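PDB 6NPS: AxyAgu115A from Amphibacillus xylanus NBRC 15112, which acts as a family GH115 alpha-glucuronidase, probably removing glucuronic acid side groups from arabinoglucuronoxylan. Local coordinates for residues G589-A594 and V654-L659; L597-A602 and S705-K710; P664-S669 and V761-G766; K711-I716 and N729-G734. The protein carries 3 engineered substitutions. All blocks are in the same frame, centred on the assembly; numbering follows the deposited sequence.

Contact 1 (G589-A594 and V654-L659); sequences GKNKYA and VLSYVL
OD1 of Asn-591 accepts two hydrogen bonds, one from the backbone N of Ser-656 (2.9 Å) and one from a water 3.2 Å from OD1. Through this side chain helix 564-596 grips strand 655-657 at the dimer interface, where Leu-655 and Tyr-657 pair in antiparallel fashion with a strand of the second subunit. The same amide turns its ND2 to the carbonyl O of Ser-656 (2.8 Å), so a helix side chain holds both backbone polar groups of one strand residue, much as a neighbouring strand would. Asparagine suits the task because it carries donor and acceptor side by side. Both bonds lie in the plane of the accepting carbonyl, and the one from ND2 is nearly straight, at 171°. The amide reaches across because CG stands anti to the backbone N (chi1 160°). ND2 has a second acceptor, Ala-602 O, which ties the amide to the next helix as well. Waters complete the link between Ser-656 OG and the helix. One donates to both Ser-656 OG and Lys-592 O; the other, the water on Asn-591 OD1, also donates to Val-654 O and accepts from Ser-656 OG at 2.7 Å.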
# COMPACT_ATOMS: atom_id res chain seq x y z
N GLY A 589 -5.04 -8.86 -7.86
CA GLY A 589 -3.61 -8.83 -7.57
C GLY A 589 -2.76 -8.48 -8.80
O GLY A 589 -1.85 -7.66 -8.71
N LYS A 590 -3.07 -9.06 -9.96
CA LYS A 590 -2.35 -8.67 -11.18
C LYS A 590 -2.61 -7.22 -11.54
O LYS A 590 -1.69 -6.50 -11.94
CB LYS A 590 -2.73 -9.59 -12.33
CG LYS A 590 -2.30 -11.05 -12.14
CD LYS A 590 -2.81 -11.92 -13.31
CE LYS A 590 -2.29 -11.37 -14.58
NZ LYS A 590 -1.67 -12.48 -15.32
N ASN A 591 -3.87 -6.77 -11.37
CA ASN A 591 -4.25 -5.39 -11.69
C ASN A 591 -3.45 -4.40 -10.86
O ASN A 591 -2.86 -3.45 -11.38
CB ASN A 591 -5.76 -5.21 -11.44
CG ASN A 591 -6.16 -3.74 -11.28
OD1 ASN A 591 -6.58 -3.31 -10.18
ND2 ASN A 591 -6.03 -2.95 -12.36
N LYS A 592 -3.44 -4.62 -9.55
CA LYS A 592 -2.72 -3.74 -8.64
C LYS A 592 -1.23 -3.72 -8.95
O LYS A 592 -0.59 -2.67 -8.90
CB LYS A 592 -2.95 -4.22 -7.21
CG LYS A 592 -2.27 -3.42 -6.11
CD LYS A 592 -2.70 -4.00 -4.74
CE LYS A 592 -1.99 -3.36 -3.56
NZ LYS A 592 -0.86 -4.19 -3.08
N TYR A 593 -0.64 -4.89 -9.21
CA TYR A 593 0.81 -4.97 -9.45
C TYR A 593 1.18 -4.27 -10.76
O TYR A 593 2.19 -3.54 -10.83
CB TYR A 593 1.22 -6.45 -9.48
CG TYR A 593 2.68 -6.71 -9.82
CD1 TYR A 593 3.65 -6.82 -8.82
CD2 TYR A 593 3.09 -6.83 -11.14
CE1 TYR A 593 4.99 -7.09 -9.13
CE2 TYR A 593 4.44 -7.08 -11.47
CZ TYR A 593 5.38 -7.20 -10.45
OH TYR A 593 6.71 -7.43 -10.77
N ALA A 594 0.40 -4.50 -11.82
CA ALA A 594 0.67 -3.82 -13.08
C ALA A 594 0.48 -2.32 -12.96
O ALA A 594 1.22 -1.53 -13.58
CB ALA A 594 -0.24 -4.38 -14.17
N VAL A 654 -10.50 -3.14 -4.76
CA VAL A 654 -10.29 -1.78 -5.22
C VAL A 654 -9.58 -1.87 -6.57
O VAL A 654 -8.56 -2.57 -6.70
CB VAL A 654 -9.45 -0.98 -4.22
CG1 VAL A 654 -9.14 0.44 -4.78
CG2 VAL A 654 -10.18 -0.87 -2.86
N LEU A 655 -10.11 -1.20 -7.59
CA LEU A 655 -9.54 -1.31 -8.94
C LEU A 655 -8.52 -0.20 -9.13
O LEU A 655 -8.77 0.94 -8.75
CB LEU A 655 -10.61 -1.14 -10.01
CG LEU A 655 -11.85 -2.02 -9.84
CD1 LEU A 655 -12.81 -1.69 -10.95
CD2 LEU A 655 -11.42 -3.46 -9.91
N SER A 656 -7.39 -0.53 -9.76
CA SER A 656 -6.38 0.47 -10.05
C SER A 656 -6.40 0.74 -11.55
O SER A 656 -6.42 -0.21 -12.33
CB SER A 656 -4.99 -0.01 -9.65
OG SER A 656 -4.87 -0.18 -8.24
N TYR A 657 -6.42 2.00 -11.94
CA TYR A 657 -6.32 2.37 -13.34
C TYR A 657 -5.09 3.24 -13.58
O TYR A 657 -4.72 4.05 -12.74
CB TYR A 657 -7.55 3.12 -13.84
CG TYR A 657 -8.75 2.23 -14.03
CD1 TYR A 657 -9.60 1.96 -12.95
CD2 TYR A 657 -9.04 1.67 -15.25
CE1 TYR A 657 -10.72 1.16 -13.09
CE2 TYR A 657 -10.17 0.84 -15.42
CZ TYR A 657 -11.00 0.60 -14.32
OH TYR A 657 -12.12 -0.18 -14.42
N VAL A 658 -4.50 3.09 -14.75
CA VAL A 658 -3.23 3.75 -15.07
C VAL A 658 -3.49 4.87 -16.04
O VAL A 658 -4.39 4.77 -16.89
CB VAL A 658 -2.27 2.67 -15.63
CG1 VAL A 658 -1.17 3.24 -16.44
CG2 VAL A 658 -1.74 1.81 -14.45
N LEU A 659 -2.73 5.96 -15.92
CA LEU A 659 -2.74 7.04 -16.89
C LEU A 659 -1.43 6.96 -17.67
O LEU A 659 -0.35 6.98 -17.06
CB LEU A 659 -2.88 8.41 -16.19
CG LEU A 659 -4.18 8.54 -15.34
CD1 LEU A 659 -4.19 9.77 -14.41
CD2 LEU A 659 -5.38 8.57 -16.26
O HOH W 1 -5.90 -2.39 -7.19
O HOH W 2 -1.86 -0.32 -7.64

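Contact 2 (L597-A602 and S705-K710); sequences LNLIEA and SSVSEK
Two flat groups, the Asn-598 amide and the Glu-601 carboxylate, each meet segment 705-710 through one end atom, the amide with ND2 and the carboxylate with OE1. ND2 of Asn-598 makes a weak bond to Val-707 O (3.4 Å, 134°); its stronger acceptor is Leu-659 O, while OD1 accepts from Asn-652 N of the second subunit. At the other end, Glu-601 OE1 lies 3.3 Å from Ser-705 OG, a weak link at best. The carboxylate gets there because CG sits between the backbone N and the carbonyl carbon (chi1 75°) and the chain then runs extended. Between these ends the backbone does the work. Ile-600 N donates to Ser-706 O at 3.1 Å, and a water that accepts from Glu-601 N donates to the same Ser-706 O (2.8 Å). Asn-598 O, buried and without a conventional partner, rests against Val-707 CA at 3.3 Å as a CA-H...O contact. Aliphatic side chains pack beside these backbone bonds: those of Leu-599 and Val-707 meet at a slant, CD2 lying 3.6 Å from CG1, and Ile-600 CD1 lies 3.5 Å from Val-707 O. Ser-708 OG accepts from Lys-710 N, an ST turn. Asn-598, with positive phi (59°), which asparagine tolerates well, is the C-prime residue of the Schellman motif ending helix 564-596. The contact thus seats the connection between two consecutive helices on the end of strand 700-706, a helical hairpin docked against a beta domain.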
# COMPACT_ATOMS: atom_id res chain seq x y z
N LEU A 597 3.39 -0.27 -11.79
CA LEU A 597 4.41 -0.08 -12.80
C LEU A 597 3.94 0.81 -13.95
O LEU A 597 4.68 0.94 -14.95
CB LEU A 597 4.86 -1.46 -13.35
CG LEU A 597 5.35 -2.46 -12.28
CD1 LEU A 597 5.42 -3.92 -12.79
CD2 LEU A 597 6.69 -1.99 -11.74
N ASN A 598 2.77 1.43 -13.83
CA ASN A 598 2.15 2.29 -14.85
C ASN A 598 1.95 1.52 -16.16
O ASN A 598 2.13 2.08 -17.26
CB ASN A 598 2.99 3.54 -15.13
CG ASN A 598 2.15 4.81 -15.52
OD1 ASN A 598 1.91 5.61 -14.64
ND2 ASN A 598 1.72 4.96 -16.77
N LEU A 599 1.68 0.23 -16.07
CA LEU A 599 1.47 -0.59 -17.28
C LEU A 599 0.03 -0.43 -17.77
O LEU A 599 -0.91 -0.62 -17.00
CB LEU A 599 1.73 -2.07 -16.98
CG LEU A 599 3.16 -2.44 -16.61
CD1 LEU A 599 3.25 -3.93 -16.57
CD2 LEU A 599 4.18 -1.85 -17.59
N ILE A 600 -0.14 -0.11 -19.04
CA ILE A 600 -1.48 0.10 -19.59
C ILE A 600 -2.36 -1.13 -19.43
O ILE A 600 -3.57 -1.02 -19.24
CB ILE A 600 -1.42 0.51 -21.08
CG1 ILE A 600 -0.36 1.59 -21.33
CG2 ILE A 600 -2.78 0.95 -21.58
CD1 ILE A 600 -0.71 2.91 -20.69
N GLU A 601 -1.76 -2.32 -19.46
CA GLU A 601 -2.52 -3.56 -19.32
C GLU A 601 -3.23 -3.68 -17.98
O GLU A 601 -4.16 -4.49 -17.86
CB GLU A 601 -1.60 -4.76 -19.51
CG GLU A 601 -0.69 -5.05 -18.33
CD GLU A 601 0.34 -6.15 -18.61
OE1 GLU A 601 1.21 -5.95 -19.50
OE2 GLU A 601 0.28 -7.21 -17.94
N ALA A 602 -2.86 -2.87 -16.98
CA ALA A 602 -3.66 -2.82 -15.76
C ALA A 602 -5.13 -2.53 -16.03
O ALA A 602 -6.01 -3.05 -15.35
CB ALA A 602 -3.10 -1.74 -14.83
N SER A 705 6.19 -4.60 -22.17
CA SER A 705 4.91 -3.99 -21.88
C SER A 705 4.94 -2.49 -22.08
O SER A 705 5.90 -1.82 -21.69
CB SER A 705 4.46 -4.24 -20.42
OG SER A 705 4.42 -5.62 -20.17
N SER A 706 3.83 -1.98 -22.60
CA SER A 706 3.61 -0.54 -22.77
C SER A 706 3.32 0.17 -21.45
O SER A 706 2.51 -0.29 -20.63
CB SER A 706 2.41 -0.30 -23.70
OG SER A 706 2.63 -0.81 -24.99
N VAL A 707 3.92 1.35 -21.29
CA VAL A 707 3.53 2.29 -20.25
C VAL A 707 2.95 3.55 -20.82
O VAL A 707 2.44 4.37 -20.06
CB VAL A 707 4.72 2.65 -19.34
CG1 VAL A 707 5.24 1.41 -18.64
CG2 VAL A 707 5.81 3.31 -20.15
N SER A 708 3.03 3.76 -22.13
CA SER A 708 2.47 4.92 -22.80
C SER A 708 1.47 4.48 -23.87
O SER A 708 1.38 3.29 -24.20
CB SER A 708 3.57 5.76 -23.44
OG SER A 708 3.91 5.08 -24.65
N GLU A 709 0.76 5.44 -24.45
CA GLU A 709 -0.10 5.17 -25.59
C GLU A 709 0.57 5.48 -26.92
O GLU A 709 -0.11 5.61 -27.94
CB GLU A 709 -1.41 5.94 -25.45
CG GLU A 709 -2.50 5.07 -24.85
CD GLU A 709 -3.73 5.84 -24.39
OE1 GLU A 709 -4.58 5.24 -23.69
OE2 GLU A 709 -3.83 7.04 -24.72
N LYS A 710 1.90 5.56 -26.94
CA LYS A 710 2.68 5.86 -28.14
C LYS A 710 3.23 4.57 -28.75
O LYS A 710 3.38 3.55 -28.07
CB LYS A 710 3.84 6.80 -27.81
CG LYS A 710 3.49 8.25 -27.99
CD LYS A 710 3.33 8.95 -26.68
CE LYS A 710 3.19 10.46 -26.89
NZ LYS A 710 2.69 11.15 -25.68
O HOH W 3 0.98 -2.64 -20.73

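Contact 3 (P664-S669 and V761-G766); sequences PRLLVS and VKTPVG
Leu-666 fits into a shallow notch formed by Thr-763 and Pro-764. The Leu-666 and Thr-763 side chains run past each other in opposite directions, CB lying 4.0 Å from CG2, while Leu-666 CD1 meets Pro-764 CD at 4.0 Å, those two side chains crossing at about a right angle. Two residues further along the strand, Val-668 CG2 butts against Val-761 CG1 (4.0 Å). At the other end the ring of Pro-764 presses its CB to 3.3 Å from Pro-664 O, a buried carbonyl with no polar partner, and Pro-664 CG lies against the same CB. Both methyls of Val-765 rest on Arg-665 CG, CG1 at 3.9 Å, so arginine contributes its aliphatic stem, while its NE goes to Glu-678. No direct hydrogen bond joins the segments; instead a water accepts from Thr-763 OG1 (2.6 Å) and donates to Leu-666 O (2.8 Å). Pro-764 and Val-765 are the corner residues of the tight hairpin turn whose Thr-763 N bonds Gly-766 O. The hairpin from strand 754-763 to 766-775 therefore packs on strand 666-670 as facing layers of a beta sandwich, with Ala-712 and Tyr-714 of strand 712-718 and Phe-702 and Ile-704 of strand 700-706 closing round the same apolar interior.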
# COMPACT_ATOMS: atom_id res chain seq x y z
N PRO A 664 7.71 7.12 -25.14
CA PRO A 664 7.43 5.73 -25.59
C PRO A 664 8.34 4.71 -24.92
O PRO A 664 9.26 4.11 -25.51
CB PRO A 664 7.66 5.83 -27.10
CG PRO A 664 8.65 6.88 -27.26
CD PRO A 664 8.34 7.92 -26.20
N ARG A 665 8.08 4.50 -23.65
CA ARG A 665 8.87 3.63 -22.82
C ARG A 665 8.27 2.23 -22.82
O ARG A 665 7.06 2.04 -23.02
CB ARG A 665 8.92 4.19 -21.37
CG ARG A 665 9.55 5.54 -21.23
CD ARG A 665 8.98 6.38 -20.00
NE ARG A 665 8.71 5.52 -18.84
CZ ARG A 665 8.17 5.96 -17.70
NH1 ARG A 665 7.84 7.25 -17.62
NH2 ARG A 665 7.93 5.10 -16.68
N LEU A 666 9.14 1.26 -22.54
CA LEU A 666 8.76 -0.14 -22.53
C LEU A 666 9.37 -0.80 -21.30
O LEU A 666 10.57 -0.65 -21.03
CB LEU A 666 9.28 -0.85 -23.81
CG LEU A 666 8.58 -0.48 -25.11
CD1 LEU A 666 9.29 -1.25 -26.28
CD2 LEU A 666 7.10 -0.83 -25.05
N LEU A 667 8.57 -1.56 -20.59
CA LEU A 667 9.05 -2.28 -19.43
C LEU A 667 9.38 -3.70 -19.84
O LEU A 667 8.54 -4.38 -20.44
CB LEU A 667 7.98 -2.24 -18.33
CG LEU A 667 8.45 -2.99 -17.08
CD1 LEU A 667 9.51 -2.11 -16.38
CD2 LEU A 667 7.27 -3.28 -16.16
N VAL A 668 10.59 -4.16 -19.53
CA VAL A 668 10.98 -5.55 -19.74
C VAL A 668 10.91 -6.28 -18.40
O VAL A 668 11.53 -5.83 -17.42
CB VAL A 668 12.40 -5.64 -20.34
CG1 VAL A 668 12.85 -7.11 -20.47
CG2 VAL A 668 12.47 -4.91 -21.67
N SER A 669 10.21 -7.42 -18.35
CA SER A 669 10.10 -8.15 -17.09
C SER A 669 10.32 -9.63 -17.31
O SER A 669 9.95 -10.18 -18.35
CB SER A 669 8.74 -7.88 -16.43
OG SER A 669 7.65 -8.27 -17.26
N VAL A 761 17.80 -6.28 -25.28
CA VAL A 761 16.50 -5.75 -25.68
C VAL A 761 16.64 -4.23 -25.77
O VAL A 761 16.77 -3.56 -24.74
CB VAL A 761 15.39 -6.10 -24.70
CG1 VAL A 761 14.06 -5.55 -25.23
CG2 VAL A 761 15.32 -7.61 -24.48
N LYS A 762 16.55 -3.69 -26.98
CA LYS A 762 16.64 -2.26 -27.18
C LYS A 762 15.25 -1.67 -27.32
O LYS A 762 14.40 -2.21 -28.05
CB LYS A 762 17.53 -1.92 -28.38
CG LYS A 762 18.98 -2.03 -27.99
CD LYS A 762 19.95 -1.37 -28.95
CE LYS A 762 19.53 -1.58 -30.39
NZ LYS A 762 20.24 -2.72 -31.05
N THR A 763 14.99 -0.59 -26.57
CA THR A 763 13.71 0.09 -26.55
C THR A 763 13.93 1.55 -26.92
O THR A 763 15.09 1.98 -27.01
CB THR A 763 13.06 -0.00 -25.17
OG1 THR A 763 13.73 0.91 -24.29
CG2 THR A 763 13.12 -1.44 -24.59
N PRO A 764 12.88 2.33 -27.15
CA PRO A 764 13.09 3.73 -27.57
C PRO A 764 13.88 4.56 -26.58
O PRO A 764 14.47 5.57 -26.99
CB PRO A 764 11.67 4.26 -27.77
CG PRO A 764 10.91 3.03 -28.22
CD PRO A 764 11.47 1.93 -27.35
N VAL A 765 13.97 4.15 -25.32
CA VAL A 765 14.62 4.99 -24.31
C VAL A 765 15.83 4.33 -23.67
O VAL A 765 16.50 4.97 -22.85
CB VAL A 765 13.60 5.42 -23.24
CG1 VAL A 765 12.38 6.03 -23.93
CG2 VAL A 765 13.19 4.23 -22.40
N GLY A 766 16.16 3.09 -24.03
CA GLY A 766 17.30 2.45 -23.39
C GLY A 766 17.54 1.02 -23.83
O GLY A 766 17.13 0.64 -24.92
O HOH W 4 12.49 1.22 -21.98

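Contact 4 (K711-I716 and N729-G734); sequences KAEYHI and NGVLDG
Tyr-714 lays its ring over Gly-730, the residue paired with it on the adjacent strand. From CB, packed near Lys-762 O, the side chain turns into the position between its backbone N and carbonyl carbon (chi1 53°), and this swings the ring back across the strand pair. CG and CD2 pass over Gly-730 O, CD1 and CE1 lie above Gly-730 N, and CZ comes 3.4 Å from Gly-730 CA. That CA stands 3.8 Å from the ring centroid, a CH-pi contact over one face. The edge is used too: CE2 touches Leu-732 CG at 4.0 Å. OH lies 2.6 Å from a water that makes a weak bond to Val-731 O. Such a cross-strand pair, known as aromatic rescue of glycine, is found in antiparallel strand pairs; this one lies at the edge of a mixed sheet, where 729-732 is an outermost strand. Glycine gives the ring its place by carrying no side chain. Tyr-714 and Gly-730 form a hydrogen-bonded pair, as do Ala-712 and Leu-732. On the other face Glu-713 CG packs on Val-731 CB. Beside them His-715 ND1 donates to Asn-729 OD1 (2.8 Å, 159°), with the oxygen close to the imidazole plane and the amide turned 70° from the ring.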
# COMPACT_ATOMS: atom_id res chain seq x y z
N LYS A 711 3.53 4.62 -30.04
CA LYS A 711 4.13 3.42 -30.62
C LYS A 711 5.58 3.34 -30.16
O LYS A 711 6.31 4.34 -30.12
CB LYS A 711 4.00 3.41 -32.15
CG LYS A 711 4.29 4.70 -32.86
CD LYS A 711 5.79 4.86 -33.15
CE LYS A 711 6.13 6.19 -33.81
NZ LYS A 711 7.51 6.65 -33.47
N ALA A 712 5.98 2.16 -29.72
CA ALA A 712 7.31 1.93 -29.16
C ALA A 712 7.88 0.67 -29.79
O ALA A 712 7.31 -0.40 -29.60
CB ALA A 712 7.24 1.76 -27.64
N GLU A 713 8.97 0.80 -30.54
CA GLU A 713 9.60 -0.36 -31.18
C GLU A 713 10.67 -0.97 -30.28
O GLU A 713 11.41 -0.25 -29.59
CB GLU A 713 10.25 0.05 -32.51
CG GLU A 713 9.29 0.57 -33.55
CD GLU A 713 9.95 0.75 -34.92
OE1 GLU A 713 10.71 -0.16 -35.34
OE2 GLU A 713 9.71 1.79 -35.57
N TYR A 714 10.77 -2.29 -30.30
CA TYR A 714 11.85 -2.97 -29.61
C TYR A 714 12.67 -3.78 -30.61
O TYR A 714 12.18 -4.16 -31.68
CB TYR A 714 11.30 -3.89 -28.47
CG TYR A 714 10.22 -4.86 -28.89
CD1 TYR A 714 10.56 -6.12 -29.38
CD2 TYR A 714 8.87 -4.53 -28.83
CE1 TYR A 714 9.58 -7.04 -29.77
CE2 TYR A 714 7.89 -5.43 -29.21
CZ TYR A 714 8.26 -6.68 -29.69
OH TYR A 714 7.30 -7.57 -30.09
N HIS A 715 13.93 -4.07 -30.26
CA HIS A 715 14.81 -4.91 -31.08
C HIS A 715 15.56 -5.87 -30.15
O HIS A 715 16.19 -5.45 -29.17
CB HIS A 715 15.80 -4.06 -31.91
CG HIS A 715 15.17 -2.84 -32.52
ND1 HIS A 715 14.35 -2.90 -33.63
CD2 HIS A 715 15.20 -1.54 -32.14
CE1 HIS A 715 13.92 -1.68 -33.92
NE2 HIS A 715 14.42 -0.83 -33.03
N ILE A 716 15.49 -7.16 -30.45
CA ILE A 716 16.04 -8.20 -29.60
C ILE A 716 17.16 -8.93 -30.33
O ILE A 716 16.99 -9.36 -31.48
CB ILE A 716 14.92 -9.18 -29.18
CG1 ILE A 716 13.87 -8.42 -28.38
CG2 ILE A 716 15.48 -10.34 -28.38
CD1 ILE A 716 12.46 -9.00 -28.49
N ASN A 729 12.22 -8.24 -33.84
CA ASN A 729 11.76 -6.86 -33.91
C ASN A 729 10.26 -6.85 -33.68
O ASN A 729 9.56 -7.82 -33.98
CB ASN A 729 12.08 -6.20 -35.27
CG ASN A 729 13.56 -6.12 -35.55
OD1 ASN A 729 14.30 -5.42 -34.85
ND2 ASN A 729 14.01 -6.83 -36.59
N GLY A 730 9.77 -5.74 -33.14
CA GLY A 730 8.34 -5.60 -32.93
C GLY A 730 8.02 -4.17 -32.55
O GLY A 730 8.90 -3.33 -32.35
N VAL A 731 6.73 -3.90 -32.46
CA VAL A 731 6.28 -2.58 -32.05
C VAL A 731 5.04 -2.79 -31.18
O VAL A 731 4.23 -3.68 -31.43
CB VAL A 731 6.03 -1.65 -33.26
CG1 VAL A 731 5.11 -2.31 -34.25
CG2 VAL A 731 5.47 -0.31 -32.80
N LEU A 732 4.96 -2.02 -30.11
CA LEU A 732 3.77 -1.97 -29.28
C LEU A 732 3.21 -0.56 -29.36
O LEU A 732 3.93 0.39 -29.66
CB LEU A 732 4.10 -2.36 -27.84
CG LEU A 732 4.68 -3.77 -27.61
CD1 LEU A 732 5.23 -3.84 -26.21
CD2 LEU A 732 3.61 -4.82 -27.75
N ASP A 733 1.91 -0.41 -29.12
CA ASP A 733 1.32 0.91 -29.28
C ASP A 733 0.53 1.42 -28.08
O ASP A 733 0.04 2.55 -28.13
CB ASP A 733 0.40 0.95 -30.51
CG ASP A 733 -0.57 -0.20 -30.51
OD1 ASP A 733 -1.33 -0.34 -29.53
OD2 ASP A 733 -0.56 -0.98 -31.48
N GLY A 734 0.37 0.64 -27.03
CA GLY A 734 -0.42 1.16 -25.93
C GLY A 734 -1.92 1.23 -26.17
O GLY A 734 -2.67 1.50 -25.22
O HOH W 5 10.49 -3.01 -34.86
O HOH W 6 4.90 -6.95 -30.80

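Helix 564-596 supplies the first half of contact 1, and the chain passes through helix 601-629 before strand 655-657 closes it. Contact 2 opens inside that loop, at 597-602, but closes only at 705-710, so the two cross; they touch through Asn-598 with Leu-659 and Asn-591 with Ala-602. Contact 3 begins at 664-669, inside the span of contact 2, and ends at 761-766, so these cross as well. Contact 4 follows contact 2 in series and nests wholly within contact 3. Contacts 1 and 2 join the helical pair to the dimer-interface strand and the beta domain; contacts 3 and 4 assemble that domain's two facing sheets.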